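Local coordinates for putative amidohydrolase/peptidase (Burkholderia cenocepacia, PDB 4WJB), which probably hydrolyses carbon-nitrogen bonds other than peptide bonds, as a zinc-dependent member of the peptidase M20 family, at residues G21-A26 with V119-D124; L28-Q33 with V59-E64; G214-V219 with P403-A408; D353-R356 with S361-D364; I385-V390 with E399-E404. All blocks are in the same frame, centred on the assembly; numbering follows the deposited sequence.

Contact 1 (G21-A26 with V119-D124)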
# COMPACT_ATOMS: atom_id res chain seq x y z
N GLY A 21 11.42 -2.53 -48.49
CA GLY A 21 11.14 -1.80 -47.26
C GLY A 21 10.10 -0.71 -47.41
O GLY A 21 9.27 -0.52 -46.52
N ASP A 22 10.13 0.00 -48.52
CA ASP A 22 9.16 1.06 -48.78
C ASP A 22 7.76 0.49 -48.96
O ASP A 22 6.78 1.08 -48.50
CB ASP A 22 9.57 1.87 -50.01
CG ASP A 22 10.90 2.57 -49.83
OD1 ASP A 22 11.19 2.99 -48.69
OD2 ASP A 22 11.65 2.69 -50.81
N ARG A 23 7.67 -0.66 -49.62
CA ARG A 23 6.39 -1.34 -49.83
C ARG A 23 5.81 -1.80 -48.50
O ARG A 23 4.63 -1.58 -48.20
CB ARG A 23 6.57 -2.53 -50.78
CG ARG A 23 5.30 -3.29 -51.13
CD ARG A 23 5.57 -4.29 -52.24
NE ARG A 23 6.54 -5.32 -51.86
CZ ARG A 23 7.18 -6.11 -52.71
NH1 ARG A 23 6.98 -5.99 -54.02
NH2 ARG A 23 8.05 -7.00 -52.26
N LEU A 24 6.65 -2.44 -47.69
CA LEU A 24 6.23 -2.88 -46.36
C LEU A 24 5.77 -1.70 -45.52
O LEU A 24 4.77 -1.79 -44.81
CB LEU A 24 7.37 -3.62 -45.66
CG LEU A 24 7.18 -3.87 -44.17
CD1 LEU A 24 6.11 -4.93 -43.92
CD2 LEU A 24 8.49 -4.28 -43.54
N TRP A 25 6.50 -0.59 -45.59
CA TRP A 25 6.17 0.59 -44.80
C TRP A 25 4.84 1.18 -45.25
O TRP A 25 4.03 1.59 -44.43
CB TRP A 25 7.27 1.65 -44.90
CG TRP A 25 7.08 2.77 -43.94
CD1 TRP A 25 6.58 4.01 -44.20
CD2 TRP A 25 7.39 2.76 -42.54
NE1 TRP A 25 6.56 4.77 -43.05
CE2 TRP A 25 7.06 4.02 -42.02
CE3 TRP A 25 7.93 1.79 -41.68
CZ2 TRP A 25 7.24 4.35 -40.68
CZ3 TRP A 25 8.10 2.12 -40.34
CH2 TRP A 25 7.76 3.39 -39.86
N ALA A 26 4.63 1.22 -46.56
CA ALA A 26 3.38 1.71 -47.12
C ALA A 26 2.19 0.87 -46.63
O ALA A 26 1.13 1.42 -46.32
CB ALA A 26 3.44 1.73 -48.64
N VAL A 119 5.68 -12.98 -48.75
CA VAL A 119 5.03 -13.56 -49.92
C VAL A 119 5.31 -12.73 -51.17
O VAL A 119 5.72 -13.27 -52.20
CB VAL A 119 3.51 -13.69 -49.71
CG1 VAL A 119 2.81 -13.99 -51.05
CG2 VAL A 119 3.21 -14.78 -48.70
N ARG A 120 5.10 -11.42 -51.06
CA ARG A 120 5.37 -10.52 -52.18
C ARG A 120 6.82 -10.58 -52.64
O ARG A 120 7.09 -10.54 -53.84
CB ARG A 120 5.00 -9.08 -51.79
CG ARG A 120 3.51 -8.83 -51.68
CD ARG A 120 3.24 -7.46 -51.09
NE ARG A 120 1.82 -7.10 -51.16
CZ ARG A 120 1.32 -5.96 -50.70
NH1 ARG A 120 2.11 -5.07 -50.13
NH2 ARG A 120 0.02 -5.72 -50.83
N ALA A 121 7.75 -10.68 -51.69
CA ALA A 121 9.17 -10.71 -52.02
C ALA A 121 9.55 -12.01 -52.73
O ALA A 121 10.36 -12.00 -53.65
CB ALA A 121 10.01 -10.53 -50.77
N LEU A 122 8.97 -13.12 -52.28
CA LEU A 122 9.17 -14.40 -52.94
C LEU A 122 8.61 -14.36 -54.37
O LEU A 122 9.22 -14.90 -55.29
CB LEU A 122 8.53 -15.53 -52.14
CG LEU A 122 9.23 -15.88 -50.83
CD1 LEU A 122 8.39 -16.85 -50.00
CD2 LEU A 122 10.62 -16.45 -51.11
N ASN A 123 7.47 -13.70 -54.54
CA ASN A 123 6.88 -13.52 -55.87
C ASN A 123 7.79 -12.71 -56.79
O ASN A 123 8.01 -13.09 -57.94
CB ASN A 123 5.52 -12.83 -55.76
CG ASN A 123 4.43 -13.74 -55.23
OD1 ASN A 123 4.61 -14.96 -55.10
ND2 ASN A 123 3.27 -13.16 -54.94
N ASP A 124 8.32 -11.60 -56.29
CA ASP A 124 9.18 -10.73 -57.08
C ASP A 124 10.43 -11.45 -57.56
O ASP A 124 10.94 -11.18 -58.65
CB ASP A 124 9.58 -9.49 -56.29
CG ASP A 124 8.44 -8.51 -56.10
OD1 ASP A 124 7.36 -8.74 -56.69
OD2 ASP A 124 8.63 -7.52 -55.37
O HOH W 1 2.45 -1.65 -49.98
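The guanidinium of Arg-23 has CB of Arg-120 over one of its faces, offset toward the rim, and the carboxylate of Asp-124 at its edge. The facing contact is close, with Arg-23 NH2 3.7 Å from Arg-120 CB. At the edge a salt bridge forms: Arg-23 NH1 donates to Asp-124 OD2 over 2.6 Å in a nearly straight bond (163° at the hydrogen). The acceptor lies almost in the guanidinium plane and is approached on its syn side, although the two flat groups are well tilted against each other. Arg-23 NH2 adds a weak, bent bond of 3.2 Å to the same Asp-124 OD2, so one oxygen takes both terminal nitrogens. Helices 21-31 and 109-124 run roughly antiparallel here, at 147°, on the surface of the zinc-binding catalytic domain of this M20 fold. Their local axes stay 11.6 Å apart, and the long side chain of Arg-23 spans the gap. Its CG stands anti to the backbone N (chi1 -177°) and the chain bends at chi3, which carries the guanidinium to the last turn of helix 109-124. A second acid of that helix, Glu-117, forms a salt bridge with Arg-23 NE. Arg-120, extended from CG to NE, reaches back the other way and lays its NH1 3.8 Å from Arg-23 CG. The Arg-120 guanidinium is in cation-pi contact with Trp-61. A water molecule donates to Arg-23 O at 2.8 Å and weakly accepts from Arg-120 NH1.

Contact 2 (L28-Q33 with V59-E64)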
# COMPACT_ATOMS: atom_id res chain seq x y z
N LEU A 28 2.00 -0.76 -43.83
CA LEU A 28 1.80 -0.45 -42.41
C LEU A 28 1.08 0.89 -42.22
O LEU A 28 0.18 1.01 -41.38
CB LEU A 28 3.15 -0.44 -41.67
CG LEU A 28 3.79 -1.82 -41.49
CD1 LEU A 28 5.27 -1.70 -41.15
CD2 LEU A 28 3.05 -2.59 -40.40
N GLU A 29 1.48 1.89 -42.99
CA GLU A 29 0.81 3.20 -42.95
C GLU A 29 -0.66 3.07 -43.35
O GLU A 29 -1.53 3.66 -42.71
CB GLU A 29 1.53 4.20 -43.86
CG GLU A 29 2.94 4.57 -43.41
CD GLU A 29 2.96 5.40 -42.14
OE1 GLU A 29 2.60 6.59 -42.20
OE2 GLU A 29 3.34 4.85 -41.08
N ARG A 30 -0.93 2.30 -44.39
CA ARG A 30 -2.29 2.11 -44.89
C ARG A 30 -3.17 1.38 -43.89
O ARG A 30 -4.31 1.78 -43.63
CB ARG A 30 -2.26 1.36 -46.23
CG ARG A 30 -3.63 0.90 -46.72
CD ARG A 30 -4.53 2.07 -47.05
NE ARG A 30 -5.80 1.62 -47.62
CZ ARG A 30 -6.90 1.36 -46.90
NH1 ARG A 30 -6.88 1.52 -45.58
NH2 ARG A 30 -8.00 0.95 -47.49
N MET A 31 -2.65 0.31 -43.31
CA MET A 31 -3.43 -0.47 -42.36
C MET A 31 -3.68 0.34 -41.09
O MET A 31 -4.73 0.21 -40.46
CB MET A 31 -2.71 -1.78 -42.03
CG MET A 31 -3.56 -2.75 -41.24
SD MET A 31 -4.90 -3.47 -42.23
CE MET A 31 -4.01 -4.63 -43.26
N ALA A 32 -2.73 1.21 -40.74
CA ALA A 32 -2.84 2.02 -39.52
C ALA A 32 -3.95 3.06 -39.62
O ALA A 32 -4.32 3.67 -38.62
CB ALA A 32 -1.51 2.69 -39.22
N GLN A 33 -4.48 3.25 -40.82
CA GLN A 33 -5.61 4.14 -41.01
C GLN A 33 -6.88 3.53 -40.41
O GLN A 33 -7.77 4.25 -39.94
CB GLN A 33 -5.82 4.43 -42.49
CG GLN A 33 -4.63 5.08 -43.18
CD GLN A 33 -4.84 5.21 -44.67
OE1 GLN A 33 -5.90 4.85 -45.19
NE2 GLN A 33 -3.83 5.71 -45.37
N VAL A 59 -6.93 -9.98 -46.69
CA VAL A 59 -7.41 -11.04 -47.55
C VAL A 59 -7.32 -10.59 -49.01
O VAL A 59 -6.88 -11.35 -49.87
CB VAL A 59 -8.85 -11.44 -47.19
CG1 VAL A 59 -9.54 -12.13 -48.36
CG2 VAL A 59 -8.83 -12.35 -45.97
N GLN A 60 -7.72 -9.35 -49.28
CA GLN A 60 -7.64 -8.82 -50.64
C GLN A 60 -6.19 -8.77 -51.12
O GLN A 60 -5.89 -9.21 -52.24
CB GLN A 60 -8.27 -7.42 -50.72
CG GLN A 60 -8.13 -6.75 -52.10
CD GLN A 60 -8.93 -7.44 -53.19
OE1 GLN A 60 -9.94 -8.09 -52.93
NE2 GLN A 60 -8.47 -7.29 -54.44
N TRP A 61 -5.28 -8.27 -50.29
CA TRP A 61 -3.87 -8.18 -50.68
C TRP A 61 -3.24 -9.56 -50.88
O TRP A 61 -2.44 -9.76 -51.81
CB TRP A 61 -3.07 -7.40 -49.64
CG TRP A 61 -3.37 -5.93 -49.62
CD1 TRP A 61 -4.06 -5.21 -50.56
CD2 TRP A 61 -2.98 -4.99 -48.61
NE1 TRP A 61 -4.12 -3.89 -50.19
CE2 TRP A 61 -3.47 -3.73 -48.99
CE3 TRP A 61 -2.27 -5.11 -47.41
CZ2 TRP A 61 -3.26 -2.58 -48.22
CZ3 TRP A 61 -2.06 -3.96 -46.64
CH2 TRP A 61 -2.56 -2.72 -47.06
N ALA A 62 -3.61 -10.51 -50.03
CA ALA A 62 -3.09 -11.87 -50.11
C ALA A 62 -3.50 -12.55 -51.42
O ALA A 62 -2.68 -13.23 -52.06
CB ALA A 62 -3.57 -12.68 -48.93
N ARG A 63 -4.76 -12.39 -51.80
CA ARG A 63 -5.26 -12.97 -53.04
C ARG A 63 -4.59 -12.33 -54.25
O ARG A 63 -4.20 -13.03 -55.19
CB ARG A 63 -6.78 -12.83 -53.13
CG ARG A 63 -7.54 -13.80 -52.24
CD ARG A 63 -9.01 -13.45 -52.14
NE ARG A 63 -9.78 -14.49 -51.46
CZ ARG A 63 -11.02 -14.32 -51.01
NH1 ARG A 63 -11.63 -13.15 -51.15
NH2 ARG A 63 -11.65 -15.32 -50.40
N GLU A 64 -4.44 -11.01 -54.21
CA GLU A 64 -3.75 -10.29 -55.28
C GLU A 64 -2.30 -10.75 -55.42
O GLU A 64 -1.71 -10.65 -56.49
CB GLU A 64 -3.81 -8.78 -55.02
CG GLU A 64 -5.20 -8.18 -55.19
CD GLU A 64 -5.30 -6.75 -54.69
OE1 GLU A 64 -4.28 -6.19 -54.25
OE2 GLU A 64 -6.41 -6.18 -54.76
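Trp-61 carries this contact from the second segment, reaching between the side chains of Arg-30 and Met-31 on helix 21-31. The backbones stay well apart, with 11.4 Å between Met-31 CA and Trp-61 CA, and side chains bridge the distance. The indole projects toward the 28-33 segment, its CG anti to the carbonyl carbon (chi1 -71°), and the six-membered part of the ring leads. Arg-30 meets it at the edge: Arg-30 CG lies near the ring plane, 3.8 Å from Trp-61 CH2, and Arg-30 CB is 4.2 Å from the same Trp-61 CH2. CB and CG of the arginine do the touching; beyond them the chain bends at chi2, and the guanidinium plane stands at 88° to the indole. Met-31 slides past the tryptophan in the opposite direction and places its methyl CE 4.0 Å from Trp-61 CZ3. Bends at both chi2 and chi3 curl the thioether so that this methyl comes nearer than the start of the side chain. Met-31 also rests on Ile-109 and Leu-113, and Trp-61 on Leu-116, so helix 109-124 packs against both side chains. The arrangement is apolar helix-to-helix packing, joining the helices 21-31 and 49-64 in the catalytic domain of the M20 fold, with the Met-31 side chain about 13 Å from the bound zinc ion.

Contact 3 (G214-V219 with P403-A408)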
# COMPACT_ATOMS: atom_id res chain seq x y z
N GLY A 214 21.50 -1.37 -28.69
CA GLY A 214 21.87 -0.97 -30.04
C GLY A 214 21.88 -2.15 -30.99
O GLY A 214 22.67 -2.20 -31.93
N LYS A 215 20.99 -3.11 -30.73
CA LYS A 215 20.87 -4.30 -31.57
C LYS A 215 19.56 -4.25 -32.32
O LYS A 215 18.51 -3.94 -31.75
CB LYS A 215 20.97 -5.57 -30.73
CG LYS A 215 22.29 -5.74 -30.00
CD LYS A 215 23.46 -5.66 -30.97
CE LYS A 215 24.79 -5.91 -30.27
NZ LYS A 215 24.88 -7.30 -29.75
N THR A 216 19.62 -4.56 -33.61
CA THR A 216 18.45 -4.46 -34.47
C THR A 216 17.54 -5.68 -34.35
O THR A 216 16.31 -5.55 -34.37
CB THR A 216 18.87 -4.27 -35.94
OG1 THR A 216 19.65 -3.07 -36.06
CG2 THR A 216 17.67 -4.18 -36.85
N ILE A 217 18.13 -6.86 -34.23
CA ILE A 217 17.36 -8.10 -34.24
C ILE A 217 17.43 -8.86 -32.93
O ILE A 217 18.52 -9.18 -32.45
CB ILE A 217 17.82 -9.03 -35.37
CG1 ILE A 217 17.60 -8.38 -36.75
CG2 ILE A 217 17.11 -10.38 -35.27
CD1 ILE A 217 16.15 -7.98 -37.02
N GLY A 218 16.28 -9.17 -32.36
CA GLY A 218 16.22 -10.02 -31.19
C GLY A 218 15.94 -11.46 -31.57
O GLY A 218 14.86 -11.78 -32.08
N VAL A 219 16.92 -12.33 -31.33
CA VAL A 219 16.73 -13.77 -31.51
C VAL A 219 16.03 -14.32 -30.26
O VAL A 219 16.67 -14.54 -29.23
CB VAL A 219 18.07 -14.49 -31.72
CG1 VAL A 219 17.85 -15.99 -31.89
CG2 VAL A 219 18.82 -13.91 -32.91
N PRO A 403 11.57 2.84 -40.03
CA PRO A 403 11.57 2.08 -41.28
C PRO A 403 12.72 1.07 -41.36
O PRO A 403 12.53 -0.05 -41.83
CB PRO A 403 11.73 3.17 -42.34
CG PRO A 403 11.09 4.37 -41.73
CD PRO A 403 11.39 4.28 -40.25
N GLU A 404 13.90 1.47 -40.89
CA GLU A 404 15.07 0.60 -40.90
C GLU A 404 14.83 -0.68 -40.10
O GLU A 404 15.09 -1.78 -40.59
CB GLU A 404 16.29 1.35 -40.34
CG GLU A 404 16.86 2.41 -41.28
CD GLU A 404 15.87 3.54 -41.56
OE1 GLU A 404 15.05 3.86 -40.67
OE2 GLU A 404 15.91 4.10 -42.68
N TRP A 405 14.31 -0.53 -38.89
CA TRP A 405 13.96 -1.68 -38.05
C TRP A 405 12.87 -2.53 -38.69
O TRP A 405 12.94 -3.76 -38.68
CB TRP A 405 13.50 -1.23 -36.66
CG TRP A 405 14.55 -0.52 -35.87
CD1 TRP A 405 15.89 -0.47 -36.12
CD2 TRP A 405 14.33 0.26 -34.69
NE1 TRP A 405 16.52 0.29 -35.16
CE2 TRP A 405 15.58 0.75 -34.27
CE3 TRP A 405 13.19 0.58 -33.94
CZ2 TRP A 405 15.73 1.55 -33.14
CZ3 TRP A 405 13.34 1.38 -32.81
CH2 TRP A 405 14.61 1.85 -32.42
N ALA A 406 11.85 -1.87 -39.23
CA ALA A 406 10.74 -2.59 -39.86
C ALA A 406 11.25 -3.48 -41.00
O ALA A 406 10.89 -4.65 -41.09
CB ALA A 406 9.69 -1.62 -40.37
N THR A 407 12.10 -2.90 -41.84
CA THR A 407 12.68 -3.61 -42.98
C THR A 407 13.58 -4.76 -42.53
O THR A 407 13.55 -5.84 -43.13
CB THR A 407 13.50 -2.64 -43.87
OG1 THR A 407 12.62 -1.63 -44.39
CG2 THR A 407 14.16 -3.38 -45.01
N ALA A 408 14.35 -4.54 -41.48
CA ALA A 408 15.30 -5.54 -41.00
C ALA A 408 14.58 -6.77 -40.44
O ALA A 408 15.00 -7.91 -40.68
CB ALA A 408 16.21 -4.95 -39.95
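A helix-on-sheet contact joins the start of strand 217-234 to the first turns of helix 403-421 in the catalytic domain, with Thr-216 set against Ala-408 and Trp-405. The methyl CG2 of Thr-216 packs tightly on Ala-408 CB, at 3.5 Å. The same methyl lies 4.2 Å from Trp-405 CD1, on the five-membered part of the indole, where the two side chains meet at a slant. Its position follows from the first torsion of Thr-216 (chi1 -60°), which swings CG2 anti to the backbone N and leaves OG1 beside it; the hydroxyl is hydrogen-bonded elsewhere in the structure. Just ahead of this point, helix 209-213 ends in a Schellman motif with Gly-214 as its C-prime residue, in a positive-phi conformation. The chain then leads through Lys-215 into the strand, which pairs with strands 362-367 and 382-387 in the sheet of the M20 catalytic domain. Ile-217, the first strand residue, meets the same alanine: its CD1 lies 3.8 Å from Ala-408 O and 4.2 Å from Ala-408 CB. The small alanine thus receives the threonine on its methyl and the isoleucine near both its methyl and its carbonyl oxygen. Ile-217 also packs on Ala-355 of helix 345-357, and its side chain is about 11 Å from that of the zinc ligand His-203. Trp-405 continues over the loop beyond strand 382-387, where its indole touches Pro-388.

Contact 4 (D353-R356 with S361-D364)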
# COMPACT_ATOMS: atom_id res chain seq x y z
N ASP A 353 20.95 -17.27 -37.78
CA ASP A 353 21.70 -17.41 -39.01
C ASP A 353 21.24 -16.40 -40.05
O ASP A 353 22.05 -15.84 -40.79
CB ASP A 353 21.58 -18.83 -39.57
CG ASP A 353 22.29 -19.86 -38.70
OD1 ASP A 353 23.09 -19.46 -37.84
OD2 ASP A 353 22.04 -21.07 -38.89
N ALA A 354 19.94 -16.15 -40.10
CA ALA A 354 19.39 -15.17 -41.04
C ALA A 354 19.94 -13.77 -40.75
O ALA A 354 20.46 -13.11 -41.65
CB ALA A 354 17.87 -15.18 -40.99
N ALA A 355 19.82 -13.34 -39.49
CA ALA A 355 20.34 -12.04 -39.08
C ALA A 355 21.81 -11.88 -39.45
O ALA A 355 22.23 -10.84 -39.95
CB ALA A 355 20.14 -11.84 -37.57
N ARG A 356 22.59 -12.93 -39.20
CA ARG A 356 24.01 -12.94 -39.56
C ARG A 356 24.26 -12.71 -41.05
O ARG A 356 25.06 -11.86 -41.43
CB ARG A 356 24.65 -14.27 -39.16
CG ARG A 356 24.81 -14.47 -37.68
CD ARG A 356 25.83 -15.56 -37.40
NE ARG A 356 26.20 -15.59 -35.99
CZ ARG A 356 25.88 -16.56 -35.15
NH1 ARG A 356 25.18 -17.61 -35.58
NH2 ARG A 356 26.27 -16.50 -33.88
N SER A 361 22.90 -6.38 -36.84
CA SER A 361 23.22 -6.51 -35.42
C SER A 361 22.12 -7.31 -34.75
O SER A 361 20.94 -7.14 -35.05
CB SER A 361 23.37 -5.14 -34.76
OG SER A 361 22.16 -4.41 -34.81
N HIS A 362 22.51 -8.19 -33.83
CA HIS A 362 21.54 -9.09 -33.20
C HIS A 362 21.99 -9.55 -31.82
O HIS A 362 23.17 -9.48 -31.48
CB HIS A 362 21.29 -10.30 -34.10
CG HIS A 362 22.51 -11.14 -34.33
ND1 HIS A 362 22.81 -12.24 -33.56
CD2 HIS A 362 23.51 -11.03 -35.24
CE1 HIS A 362 23.94 -12.78 -33.98
NE2 HIS A 362 24.38 -12.06 -35.00
N MET A 363 21.04 -10.03 -31.03
CA MET A 363 21.33 -10.62 -29.74
C MET A 363 20.21 -11.57 -29.33
O MET A 363 19.07 -11.41 -29.78
CB MET A 363 21.52 -9.54 -28.67
CG MET A 363 20.30 -8.65 -28.48
SD MET A 363 20.50 -7.44 -27.15
CE MET A 363 20.39 -8.47 -25.70
N ASP A 364 20.53 -12.55 -28.49
CA ASP A 364 19.51 -13.41 -27.92
C ASP A 364 18.66 -12.63 -26.92
O ASP A 364 19.16 -11.76 -26.20
CB ASP A 364 20.14 -14.63 -27.23
CG ASP A 364 20.68 -15.65 -28.22
OD1 ASP A 364 20.77 -15.35 -29.43
OD2 ASP A 364 21.00 -16.78 -27.77
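His-362 meets helix 345-357 through two neighbouring residues, Ala-355 at its CB end and Arg-356 at the far end of its imidazole. With chi1 at 63°, CG of His-362 sits between the backbone N and the carbonyl carbon, and this torsion turns the ring toward the helix. Ala-355 CB lies 4.0 Å from His-362 CB and almost as close to CG and CD2. At the other end of the ring, Arg-356 CG comes to 3.6 Å from His-362 NE2. Helix 345-357 and strand 362-367 are consecutive elements of the catalytic domain in this M20 fold, joined by a short loop, and the strand pairs in parallel with strand 217-234. Arg-356 runs extended from CG to NE past the imidazole, and its guanidinium stands 89° from the ring plane. Its NE is 4.1 Å from His-362 NE2, close enough that the arginine's charge might disfavour protonation of the histidine. The guanidinium has Asp-353 OD1 at its edge, one helical turn back, in a long salt bridge of 3.6 Å from Arg-356 NH1.

Contact 5 (I385-V390 with E399-E404)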
# COMPACT_ATOMS: atom_id res chain seq x y z
N ILE A 385 11.00 -13.50 -33.86
CA ILE A 385 11.95 -12.47 -34.27
C ILE A 385 11.49 -11.13 -33.70
O ILE A 385 10.36 -10.71 -33.96
CB ILE A 385 12.06 -12.37 -35.81
CG1 ILE A 385 12.41 -13.73 -36.41
CG2 ILE A 385 13.08 -11.31 -36.20
CD1 ILE A 385 12.09 -13.84 -37.91
N PHE A 386 12.35 -10.48 -32.91
CA PHE A 386 12.04 -9.17 -32.36
C PHE A 386 12.77 -8.06 -33.11
O PHE A 386 13.91 -8.23 -33.55
CB PHE A 386 12.42 -9.09 -30.87
CG PHE A 386 11.39 -9.66 -29.93
CD1 PHE A 386 10.22 -10.22 -30.41
CD2 PHE A 386 11.60 -9.64 -28.56
CE1 PHE A 386 9.28 -10.75 -29.55
CE2 PHE A 386 10.66 -10.16 -27.69
CZ PHE A 386 9.49 -10.72 -28.19
N VAL A 387 12.11 -6.91 -33.24
CA VAL A 387 12.76 -5.66 -33.61
C VAL A 387 12.62 -4.71 -32.41
O VAL A 387 11.75 -4.92 -31.57
CB VAL A 387 12.16 -5.01 -34.87
CG1 VAL A 387 12.41 -5.89 -36.09
CG2 VAL A 387 10.68 -4.73 -34.68
N PRO A 388 13.47 -3.67 -32.34
CA PRO A 388 13.33 -2.77 -31.19
C PRO A 388 12.09 -1.89 -31.32
O PRO A 388 11.48 -1.83 -32.39
CB PRO A 388 14.61 -1.92 -31.24
CG PRO A 388 15.49 -2.55 -32.30
CD PRO A 388 14.56 -3.25 -33.23
N CYS A 389 11.72 -1.22 -30.24
CA CYS A 389 10.74 -0.15 -30.35
C CYS A 389 11.22 1.03 -29.53
O CYS A 389 11.93 0.86 -28.54
CB CYS A 389 9.35 -0.61 -29.92
SG CYS A 389 9.27 -1.47 -28.33
N VAL A 390 10.87 2.23 -29.97
CA VAL A 390 11.33 3.46 -29.33
C VAL A 390 10.90 3.51 -27.87
O VAL A 390 9.72 3.36 -27.56
CB VAL A 390 10.80 4.70 -30.06
CG1 VAL A 390 11.39 5.96 -29.45
CG2 VAL A 390 11.13 4.62 -31.54
N GLU A 399 3.58 4.26 -29.56
CA GLU A 399 4.43 3.13 -29.90
C GLU A 399 4.98 3.26 -31.32
O GLU A 399 4.22 3.52 -32.26
CB GLU A 399 3.65 1.83 -29.75
CG GLU A 399 4.21 0.64 -30.49
CD GLU A 399 3.18 -0.47 -30.61
OE1 GLU A 399 2.76 -1.01 -29.56
OE2 GLU A 399 2.80 -0.80 -31.75
N ALA A 400 6.29 3.07 -31.49
CA ALA A 400 6.91 3.34 -32.78
C ALA A 400 8.14 2.48 -33.08
O ALA A 400 8.91 2.14 -32.18
CB ALA A 400 7.27 4.81 -32.88
N ILE A 401 8.30 2.15 -34.36
CA ILE A 401 9.55 1.61 -34.88
C ILE A 401 10.00 2.47 -36.06
O ILE A 401 9.21 3.23 -36.62
CB ILE A 401 9.41 0.14 -35.33
CG1 ILE A 401 8.47 0.04 -36.54
CG2 ILE A 401 8.94 -0.73 -34.17
CD1 ILE A 401 8.22 -1.37 -37.00
N THR A 402 11.27 2.36 -36.42
CA THR A 402 11.80 3.06 -37.59
C THR A 402 11.61 2.20 -38.84
O THR A 402 11.49 0.98 -38.75
CB THR A 402 13.28 3.38 -37.42
OG1 THR A 402 14.04 2.17 -37.47
CG2 THR A 402 13.54 4.09 -36.07
N PRO A 403 11.57 2.84 -40.03
CA PRO A 403 11.57 2.08 -41.28
C PRO A 403 12.72 1.07 -41.36
O PRO A 403 12.53 -0.05 -41.83
CB PRO A 403 11.73 3.17 -42.34
CG PRO A 403 11.09 4.37 -41.73
CD PRO A 403 11.39 4.28 -40.25
N GLU A 404 13.90 1.47 -40.89
CA GLU A 404 15.07 0.60 -40.90
C GLU A 404 14.83 -0.68 -40.10
O GLU A 404 15.09 -1.78 -40.59
CB GLU A 404 16.29 1.35 -40.34
CG GLU A 404 16.86 2.41 -41.28
CD GLU A 404 15.87 3.54 -41.56
OE1 GLU A 404 15.05 3.86 -40.67
OE2 GLU A 404 15.91 4.10 -42.68
O HOH W 2 7.68 2.40 -29.19
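The end of strand 382-387 and the loop after it run antiparallel beside the loop leading into helix 403-421, a buried contact close to the metal site of the M20 catalytic domain. The chief polar link is between backbones: Val-390 N donates to Ala-400 O at 3.0 Å, nearly straight at the hydrogen (169°) and well aligned with the carbonyl. Ala-400 O also receives a longer CA-H...O contact from Cys-389 CA, at 3.5 Å. A water molecule supplements the direct bond: it accepts from Ala-400 N at 2.8 Å and lies 2.8 Å from Val-390 O, to which it can donate. Around this polar core the side chains are apolar. Val-390 CG2 packs alongside Ala-400 CB, while Ile-401 turns its CG2 branch to the other segment. That branch, anti to the carbonyl carbon of Ile-401, reaches Val-387 CG2 at 4.4 Å and Cys-389 CB at 4.3 Å. Both Val-387 and Ile-401 also rest on Ile-204 of strand 198-204, next to the zinc ligand His-203. Glu-399 bonds through OE2 to the backbone nitrogens of Tyr-106 and Asp-107, the latter a zinc ligand, which ties this segment to the metal-binding loop. Thr-402 caps the N-terminus of helix 403-421, its OG1 accepting from Trp-405 N. Between the two segments, the buried carbonyl oxygen of Pro-388 has no polar partner in the model, and the Ile-401 CG2 methyl lies against it at 3.3 Å.

Contact 5 is the buried one of the set; the other four are partly buried. Contacts 1 and 2 both use helix 21-31 and touch through Arg-120 and Trp-61, yet contact 1 rests on a salt bridge whereas contact 2 is apolar. Contacts 3 and 5 share the start of helix 403-421, and Gly-218 and Phe-386 probably bond between their neighbouring strands. Contact 3 relies on methyl packing; contact 5 combines a backbone bond and a water with apolar side chains. Contact 4 lies farther from the chain centre than contacts 3 and 5, joined to contact 3 through paired strands 217-234 and 362-367. Trp-25 of helix 21-31 packs on Pro-403, bridging contact 1 to contacts 3 and 5.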